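Local structure of Xaa-Pro dipeptidase (Mycobacterium tuberculosis, 5E2C) at residues A85-H98 against K115-E127. The protein probably acts as a metal-dependent aminopeptidase when whole, the chain here being only its N-terminal creatinase/prolidase-type domain. Numbering follows the deposited sequence.
Sequences AGEAGVGKLGFESH and KNTELVRASGTVE
Phe-95 lays its ring along the backbone of strand 118-121. One ring face covers Arg-121 CA, and the ring edge meets the peptide between Leu-119 and Val-120. CG of Phe-95 stands between its backbone N and carbonyl carbon (chi1 72°), turning the ring onto that strand. Ring atom CZ lies 3.8 Å from Arg-121 CG, with ring and guanidinium planes 59° apart. On the same sheet face, Leu-93 and Leu-119 run side by side and touch through their CD2 methyls at 3.8 Å.

The strands pair in parallel. Leu-93 and Phe-95 each use both N-H and C=O toward strand 118-121 and the residue after it. The bond from Leu-93 N to Glu-118 O is nearly straight (2.8 Å, 174°). At one end, Thr-117 OG1 donates to Val-90 O at 2.7 Å, just after a Schellman motif closes helix 77-87. At the other, Ser-123 OG receives His-98 N (3.0 Å) and meets His-98 ND1 at the ring edge (2.7 Å). Asp-24 OD2 bonds NE2, so the imidazole is held at both nitrogens. One water donates to Glu-96 OE2 and Glu-127 OE1 and accepts from the backbone N of Gly-124 and Val-126. Asn-27 ND2 bonds both Glu-96 OE2 and Glu-127 OE2, and Ser-23 N bonds Glu-96 OE1.

Arg-121 forms a salt bridge with Asp-106 of the second subunit. Strands 92-95 and 118-121 are joined by helix 102-111 in a beta-alpha-beta unit. That helix packs on Phe-95 and Leu-119, while strand 19-22 flanks 92-95 on its other side and 118-121 ends the sheet within this chain.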
ATOM      1  N   ALA A  85      -9.433 -16.938   6.901  1.00 11.96           N
ATOM      2  CA  ALA A  85     -10.186 -17.141   5.667  1.00 12.43           C
ATOM      3  C   ALA A  85      -9.728 -18.430   4.977  1.00 13.22           C
ATOM      4  O   ALA A  85     -10.556 -19.220   4.530  1.00 15.25           O
ATOM      5  CB  ALA A  85     -10.038 -15.945   4.730  1.00 12.71           C
ATOM      6  N   GLY A  86      -8.421 -18.672   4.933  1.00 13.44           N
ATOM      7  CA  GLY A  86      -7.895 -19.875   4.271  1.00 14.34           C
ATOM      8  C   GLY A  86      -8.335 -21.150   4.983  1.00 16.15           C
ATOM      9  O   GLY A  86      -8.728 -22.136   4.345  1.00 16.33           O
ATOM     10  N   GLU A  87      -8.298 -21.103   6.311  1.00 16.09           N
ATOM     11  CA  GLU A  87      -8.736 -22.220   7.168  1.00 19.22           C
ATOM     12  C   GLU A  87     -10.238 -22.461   7.059  1.00 19.92           C
ATOM     13  O   GLU A  87     -10.682 -23.589   7.209  1.00 22.73           O
ATOM     14  CB  GLU A  87      -8.392 -21.932   8.624  1.00 21.03           C
ATOM     15  CG  GLU A  87      -6.906 -21.998   8.925  1.00 24.06           C
ATOM     16  CD  GLU A  87      -6.536 -21.391  10.262  1.00 29.52           C
ATOM     17  OE1 GLU A  87      -7.430 -20.886  10.987  1.00 35.02           O
ATOM     18  OE2 GLU A  87      -5.330 -21.417  10.588  1.00 32.61           O
ATOM     19  N   ALA A  88     -11.014 -21.408   6.796  1.00 18.29           N
ATOM     20  CA  ALA A  88     -12.457 -21.524   6.551  1.00 19.22           C
ATOM     21  C   ALA A  88     -12.829 -21.944   5.112  1.00 18.89           C
ATOM     22  O   ALA A  88     -13.997 -21.938   4.770  1.00 23.85           O
ATOM     23  CB  ALA A  88     -13.143 -20.207   6.895  1.00 19.49           C
ATOM     24  N   GLY A  89     -11.853 -22.269   4.271  1.00 17.02           N
ATOM     25  CA  GLY A  89     -12.120 -22.747   2.910  1.00 17.79           C
ATOM     26  C   GLY A  89     -12.612 -21.706   1.919  1.00 17.04           C
ATOM     27  O   GLY A  89     -13.221 -22.031   0.910  1.00 19.31           O
ATOM     28  N   VAL A  90     -12.301 -20.445   2.178  1.00 16.40           N
ATOM     29  CA  VAL A  90     -12.696 -19.354   1.296  1.00 15.22           C
ATOM     30  C   VAL A  90     -11.959 -19.464  -0.038  1.00 14.89           C
ATOM     31  O   VAL A  90     -10.751 -19.479  -0.060  1.00 17.88           O
ATOM     32  CB  VAL A  90     -12.392 -18.010   2.009  1.00 13.96           C
ATOM     33  CG1 VAL A  90     -12.463 -16.827   1.059  1.00 14.79           C
ATOM     34  CG2 VAL A  90     -13.367 -17.829   3.147  1.00 14.97           C
ATOM     35  N   GLY A  91     -12.689 -19.553  -1.148  1.00 18.34           N
ATOM     36  CA  GLY A  91     -12.060 -19.675  -2.470  1.00 18.33           C
ATOM     37  C   GLY A  91     -11.468 -18.378  -2.988  1.00 17.86           C
ATOM     38  O   GLY A  91     -10.323 -18.338  -3.445  1.00 16.83           O
ATOM     39  N   LYS A  92     -12.274 -17.321  -2.926  1.00 15.95           N
ATOM     40  CA  LYS A  92     -11.860 -16.001  -3.357  1.00 14.91           C
ATOM     41  C   LYS A  92     -12.062 -14.993  -2.221  1.00 12.81           C
ATOM     42  O   LYS A  92     -13.187 -14.781  -1.751  1.00 12.47           O
ATOM     43  CB  LYS A  92     -12.614 -15.594  -4.613  1.00 17.21           C
ATOM     44  CG  LYS A  92     -12.313 -16.515  -5.791  1.00 20.82           C
ATOM     45  CD  LYS A  92     -12.865 -15.939  -7.076  1.00 26.09           C
ATOM     46  CE  LYS A  92     -12.472 -16.800  -8.273  1.00 31.61           C
ATOM     47  NZ  LYS A  92     -13.115 -16.283  -9.514  1.00 33.95           N
ATOM     48  N   LEU A  93     -10.958 -14.391  -1.792  1.00 11.61           N
ATOM     49  CA  LEU A  93     -10.948 -13.434  -0.668  1.00 10.12           C
ATOM     50  C   LEU A  93     -10.649 -12.052  -1.236  1.00  9.75           C
ATOM     51  O   LEU A  93      -9.558 -11.814  -1.774  1.00 10.42           O
ATOM     52  CB  LEU A  93      -9.849 -13.810   0.327  1.00 10.69           C
ATOM     53  CG  LEU A  93      -9.675 -12.839   1.512  1.00 11.19           C
ATOM     54  CD1 LEU A  93     -10.949 -12.732   2.314  1.00 11.10           C
ATOM     55  CD2 LEU A  93      -8.524 -13.265   2.401  1.00 13.15           C
ATOM     56  N   GLY A  94     -11.616 -11.148  -1.136  1.00  8.58           N
ATOM     57  CA  GLY A  94     -11.407  -9.780  -1.549  1.00  8.79           C
ATOM     58  C   GLY A  94     -10.519  -9.066  -0.549  1.00  8.62           C
ATOM     59  O   GLY A  94     -10.538  -9.387   0.633  1.00  9.53           O
ATOM     60  N   PHE A  95      -9.720  -8.125  -1.033  1.00  8.86           N
ATOM     61  CA  PHE A  95      -8.933  -7.250  -0.148  1.00  8.48           C
ATOM     62  C   PHE A  95      -8.912  -5.857  -0.726  1.00  9.00           C
ATOM     63  O   PHE A  95      -9.206  -5.641  -1.914  1.00  9.00           O
ATOM     64  CB  PHE A  95      -7.510  -7.786   0.049  1.00  8.24           C
ATOM     65  CG  PHE A  95      -6.634  -7.639  -1.168  1.00  8.09           C
ATOM     66  CD1 PHE A  95      -6.641  -8.612  -2.163  1.00  9.17           C
ATOM     67  CD2 PHE A  95      -5.796  -6.547  -1.316  1.00  8.84           C
ATOM     68  CE1 PHE A  95      -5.844  -8.477  -3.296  1.00  8.78           C
ATOM     69  CE2 PHE A  95      -4.993  -6.419  -2.440  1.00  8.67           C
ATOM     70  CZ  PHE A  95      -5.026  -7.374  -3.432  1.00  9.02           C
ATOM     71  N   GLU A  96      -8.554  -4.893   0.116  1.00  8.47           N
ATOM     72  CA  GLU A  96      -8.601  -3.502  -0.294  1.00  9.26           C
ATOM     73  C   GLU A  96      -7.235  -3.039  -0.794  1.00  8.84           C
ATOM     74  O   GLU A  96      -6.364  -2.602  -0.041  1.00  8.42           O
ATOM     75  CB  GLU A  96      -9.147  -2.637   0.833  1.00  9.96           C
ATOM     76  CG  GLU A  96     -10.584  -2.974   1.157  1.00 11.23           C
ATOM     77  CD  GLU A  96     -11.164  -2.126   2.267  1.00 12.23           C
ATOM     78  OE1 GLU A  96     -10.572  -2.125   3.364  1.00 12.77           O
ATOM     79  OE2 GLU A  96     -12.227  -1.496   2.045  1.00 14.32           O
ATOM     80  N   SER A  97      -7.061  -3.154  -2.096  1.00  8.70           N
ATOM     81  CA  SER A  97      -5.816  -2.790  -2.743  1.00  9.09           C
ATOM     82  C   SER A  97      -5.478  -1.306  -2.653  1.00  8.06           C
ATOM     83  O   SER A  97      -4.330  -0.940  -2.858  1.00  8.04           O
ATOM     84  CB  SER A  97      -5.840  -3.257  -4.214  1.00  9.86           C
ATOM     85  OG  SER A  97      -6.922  -2.667  -4.888  1.00 11.41           O
ATOM     86  N   HIS A  98      -6.448  -0.451  -2.308  1.00  8.62           N
ATOM     87  CA  HIS A  98      -6.185   0.974  -2.129  1.00  9.66           C
ATOM     88  C   HIS A  98      -5.461   1.308  -0.818  1.00  9.16           C
ATOM     89  O   HIS A  98      -4.943   2.414  -0.660  1.00 10.08           O
ATOM     90  CB  HIS A  98      -7.468   1.810  -2.260  1.00 10.31           C
ATOM     91  CG  HIS A  98      -8.359   1.756  -1.057  1.00 12.07           C
ATOM     92  ND1 HIS A  98      -9.179   0.688  -0.778  1.00 12.37           N
ATOM     93  CD2 HIS A  98      -8.552   2.649  -0.052  1.00 13.10           C
ATOM     94  CE1 HIS A  98      -9.846   0.923   0.342  1.00 13.42           C
ATOM     95  NE2 HIS A  98      -9.477   2.105   0.806  1.00 13.79           N
ATOM     96  N   LYS A 115      -3.177 -23.223   0.774  1.00 25.26           N
ATOM     97  CA  LYS A 115      -4.633 -23.169   0.798  1.00 23.51           C
ATOM     98  C   LYS A 115      -5.056 -22.754  -0.588  1.00 23.81           C
ATOM     99  O   LYS A 115      -4.308 -22.080  -1.295  1.00 30.54           O
ATOM    100  CB  LYS A 115      -5.142 -22.124   1.795  1.00 24.88           C
ATOM    101  CG  LYS A 115      -4.698 -22.327   3.232  1.00 26.28           C
ATOM    102  CD  LYS A 115      -5.106 -23.697   3.748  1.00 30.89           C
ATOM    103  CE  LYS A 115      -5.174 -23.738   5.264  1.00 33.96           C
ATOM    104  NZ  LYS A 115      -4.012 -23.069   5.911  1.00 35.93           N
ATOM    105  N   ASN A 116      -6.257 -23.136  -0.987  1.00 25.63           N
ATOM    106  CA  ASN A 116      -6.727 -22.757  -2.309  1.00 28.49           C
ATOM    107  C   ASN A 116      -7.616 -21.534  -2.160  1.00 27.52           C
ATOM    108  O   ASN A 116      -8.826 -21.570  -2.388  1.00 28.81           O
ATOM    109  CB  ASN A 116      -7.398 -23.943  -2.993  1.00 34.88           C
ATOM    110  CG  ASN A 116      -6.397 -25.055  -3.310  1.00 42.21           C
ATOM    111  OD1 ASN A 116      -5.436 -24.845  -4.058  1.00 47.92           O
ATOM    112  ND2 ASN A 116      -6.600 -26.233  -2.724  1.00 48.11           N
ATOM    113  N   THR A 117      -6.986 -20.459  -1.709  1.00 22.77           N
ATOM    114  CA  THR A 117      -7.641 -19.163  -1.535  1.00 19.13           C
ATOM    115  C   THR A 117      -6.907 -18.167  -2.403  1.00 17.43           C
ATOM    116  O   THR A 117      -5.695 -18.010  -2.253  1.00 20.42           O
ATOM    117  CB  THR A 117      -7.552 -18.682  -0.075  1.00 18.31           C
ATOM    118  OG1 THR A 117      -8.180 -19.636   0.790  1.00 19.69           O
ATOM    119  CG2 THR A 117      -8.233 -17.316   0.086  1.00 18.51           C
ATOM    120  N   GLU A 118      -7.626 -17.508  -3.309  1.00 16.22           N
ATOM    121  CA  GLU A 118      -7.058 -16.474  -4.169  1.00 16.60           C
ATOM    122  C   GLU A 118      -7.395 -15.098  -3.579  1.00 14.40           C
ATOM    123  O   GLU A 118      -8.546 -14.836  -3.211  1.00 13.98           O
ATOM    124  CB  GLU A 118      -7.650 -16.565  -5.583  1.00 21.01           C
ATOM    125  CG  GLU A 118      -7.122 -15.516  -6.571  1.00 25.02           C
ATOM    126  CD  GLU A 118      -7.937 -15.405  -7.864  1.00 31.88           C
ATOM    127  OE1 GLU A 118      -8.866 -16.206  -8.079  1.00 31.91           O
ATOM    128  OE2 GLU A 118      -7.657 -14.493  -8.678  1.00 38.70           O
ATOM    129  N   LEU A 119      -6.399 -14.222  -3.517  1.00 13.57           N
ATOM    130  CA  LEU A 119      -6.609 -12.844  -3.083  1.00 13.11           C
ATOM    131  C   LEU A 119      -7.035 -12.022  -4.282  1.00 13.38           C
ATOM    132  O   LEU A 119      -6.327 -11.982  -5.292  1.00 16.83           O
ATOM    133  CB  LEU A 119      -5.328 -12.272  -2.487  1.00 13.37           C
ATOM    134  CG  LEU A 119      -5.013 -12.850  -1.099  1.00 12.12           C
ATOM    135  CD1 LEU A 119      -3.524 -12.773  -0.802  1.00 13.37           C
ATOM    136  CD2 LEU A 119      -5.836 -12.125  -0.039  1.00 12.02           C
ATOM    137  N   VAL A 120      -8.180 -11.362  -4.170  1.00 11.22           N
ATOM    138  CA  VAL A 120      -8.755 -10.620  -5.282  1.00 10.80           C
ATOM    139  C   VAL A 120      -8.948  -9.150  -4.929  1.00 11.21           C
ATOM    140  O   VAL A 120      -9.564  -8.822  -3.911  1.00 10.75           O
ATOM    141  CB  VAL A 120     -10.108 -11.225  -5.672  1.00 11.13           C
ATOM    142  CG1 VAL A 120     -10.755 -10.440  -6.818  1.00 11.84           C
ATOM    143  CG2 VAL A 120      -9.942 -12.701  -6.037  1.00 12.11           C
ATOM    144  N   ARG A 121      -8.430  -8.262  -5.770  1.00 12.63           N
ATOM    145  CA  ARG A 121      -8.640  -6.830  -5.565  1.00 11.86           C
ATOM    146  C   ARG A 121     -10.141  -6.511  -5.489  1.00 11.61           C
ATOM    147  O   ARG A 121     -10.934  -6.888  -6.377  1.00 12.20           O
ATOM    148  CB  ARG A 121      -7.979  -6.016  -6.675  1.00 14.00           C
ATOM    149  CG  ARG A 121      -6.461  -6.142  -6.741  1.00 14.06           C
ATOM    150  CD  ARG A 121      -5.976  -5.699  -8.119  1.00 16.29           C
ATOM    151  NE  ARG A 121      -4.526  -5.640  -8.194  1.00 17.63           N
ATOM    152  CZ  ARG A 121      -3.715  -6.694  -8.261  1.00 22.01           C
ATOM    153  NH1 ARG A 121      -4.198  -7.939  -8.282  1.00 23.64           N
ATOM    154  NH2 ARG A 121      -2.399  -6.501  -8.317  1.00 23.06           N
ATOM    155  N   ALA A 122     -10.533  -5.816  -4.424  1.00 10.25           N
ATOM    156  CA  ALA A 122     -11.933  -5.517  -4.160  1.00 11.36           C
ATOM    157  C   ALA A 122     -12.169  -4.121  -3.574  1.00 11.92           C
ATOM    158  O   ALA A 122     -13.187  -3.895  -2.907  1.00 13.30           O
ATOM    159  CB  ALA A 122     -12.523  -6.570  -3.230  1.00 12.18           C
ATOM    160  N   SER A 123     -11.277  -3.173  -3.836  1.00 10.99           N
ATOM    161  CA  SER A 123     -11.503  -1.815  -3.327  1.00 11.22           C
ATOM    162  C   SER A 123     -12.748  -1.225  -3.969  1.00 11.70           C
ATOM    163  O   SER A 123     -12.938  -1.320  -5.186  1.00 13.09           O
ATOM    164  CB  SER A 123     -10.303  -0.927  -3.558  1.00 12.12           C
ATOM    165  OG  SER A 123      -9.277  -1.277  -2.655  1.00 12.32           O
ATOM    166  N   GLY A 124     -13.601  -0.629  -3.141  1.00 12.05           N
ATOM    167  CA  GLY A 124     -14.846  -0.036  -3.601  1.00 11.83           C
ATOM    168  C   GLY A 124     -16.072  -0.800  -3.152  1.00 12.72           C
ATOM    169  O   GLY A 124     -17.188  -0.293  -3.241  1.00 13.48           O
ATOM    170  N   THR A 125     -15.878  -2.020  -2.670  1.00 12.62           N
ATOM    171  CA  THR A 125     -17.000  -2.864  -2.322  1.00 12.63           C
ATOM    172  C   THR A 125     -17.771  -2.261  -1.144  1.00 13.27           C
ATOM    173  O   THR A 125     -19.003  -2.165  -1.184  1.00 13.13           O
ATOM    174  CB  THR A 125     -16.554  -4.303  -2.020  1.00 14.57           C
ATOM    175  OG1 THR A 125     -15.803  -4.807  -3.129  1.00 14.01           O
ATOM    176  CG2 THR A 125     -17.749  -5.200  -1.823  1.00 16.10           C
ATOM    177  N   VAL A 126     -17.056  -1.809  -0.121  1.00 11.07           N
ATOM    178  CA  VAL A 126     -17.744  -1.226   1.031  1.00 12.31           C
ATOM    179  C   VAL A 126     -18.343   0.138   0.672  1.00 12.88           C
ATOM    180  O   VAL A 126     -19.457   0.450   1.071  1.00 12.50           O
ATOM    181  CB  VAL A 126     -16.811  -1.071   2.233  1.00 12.34           C
ATOM    182  CG1 VAL A 126     -17.596  -0.533   3.421  1.00 12.81           C
ATOM    183  CG2 VAL A 126     -16.118  -2.393   2.549  1.00 11.94           C
ATOM    184  N   GLU A 127     -17.593   0.931  -0.090  1.00 13.33           N
ATOM    185  CA  GLU A 127     -18.036   2.248  -0.544  1.00 14.39           C
ATOM    186  C   GLU A 127     -19.352   2.145  -1.300  1.00 15.52           C
ATOM    187  O   GLU A 127     -20.198   3.039  -1.193  1.00 15.51           O
ATOM    188  CB  GLU A 127     -16.969   2.895  -1.443  1.00 15.50           C
ATOM    189  CG  GLU A 127     -15.724   3.388  -0.707  1.00 16.45           C
ATOM    190  CD  GLU A 127     -14.740   2.284  -0.291  1.00 15.94           C
ATOM    191  OE1 GLU A 127     -14.942   1.099  -0.641  1.00 16.77           O
ATOM    192  OE2 GLU A 127     -13.735   2.612   0.363  1.00 17.36           O
TER
HETATM  193  O   HOH W   1      -8.848 -22.389   1.583  1.00 27.30           O
HETATM  194  O   HOH W   2     -11.136 -22.966  -1.504  1.00 35.08           O
HETATM  195  O   HOH W   3      -9.519 -20.252  -5.204  1.00 31.46           O
HETATM  196  O   HOH W   4     -13.945  -1.323  -0.090  1.00 19.12           O
HETATM  197  O   HOH W   5      -9.440  -2.889  -6.110  1.00 25.27           O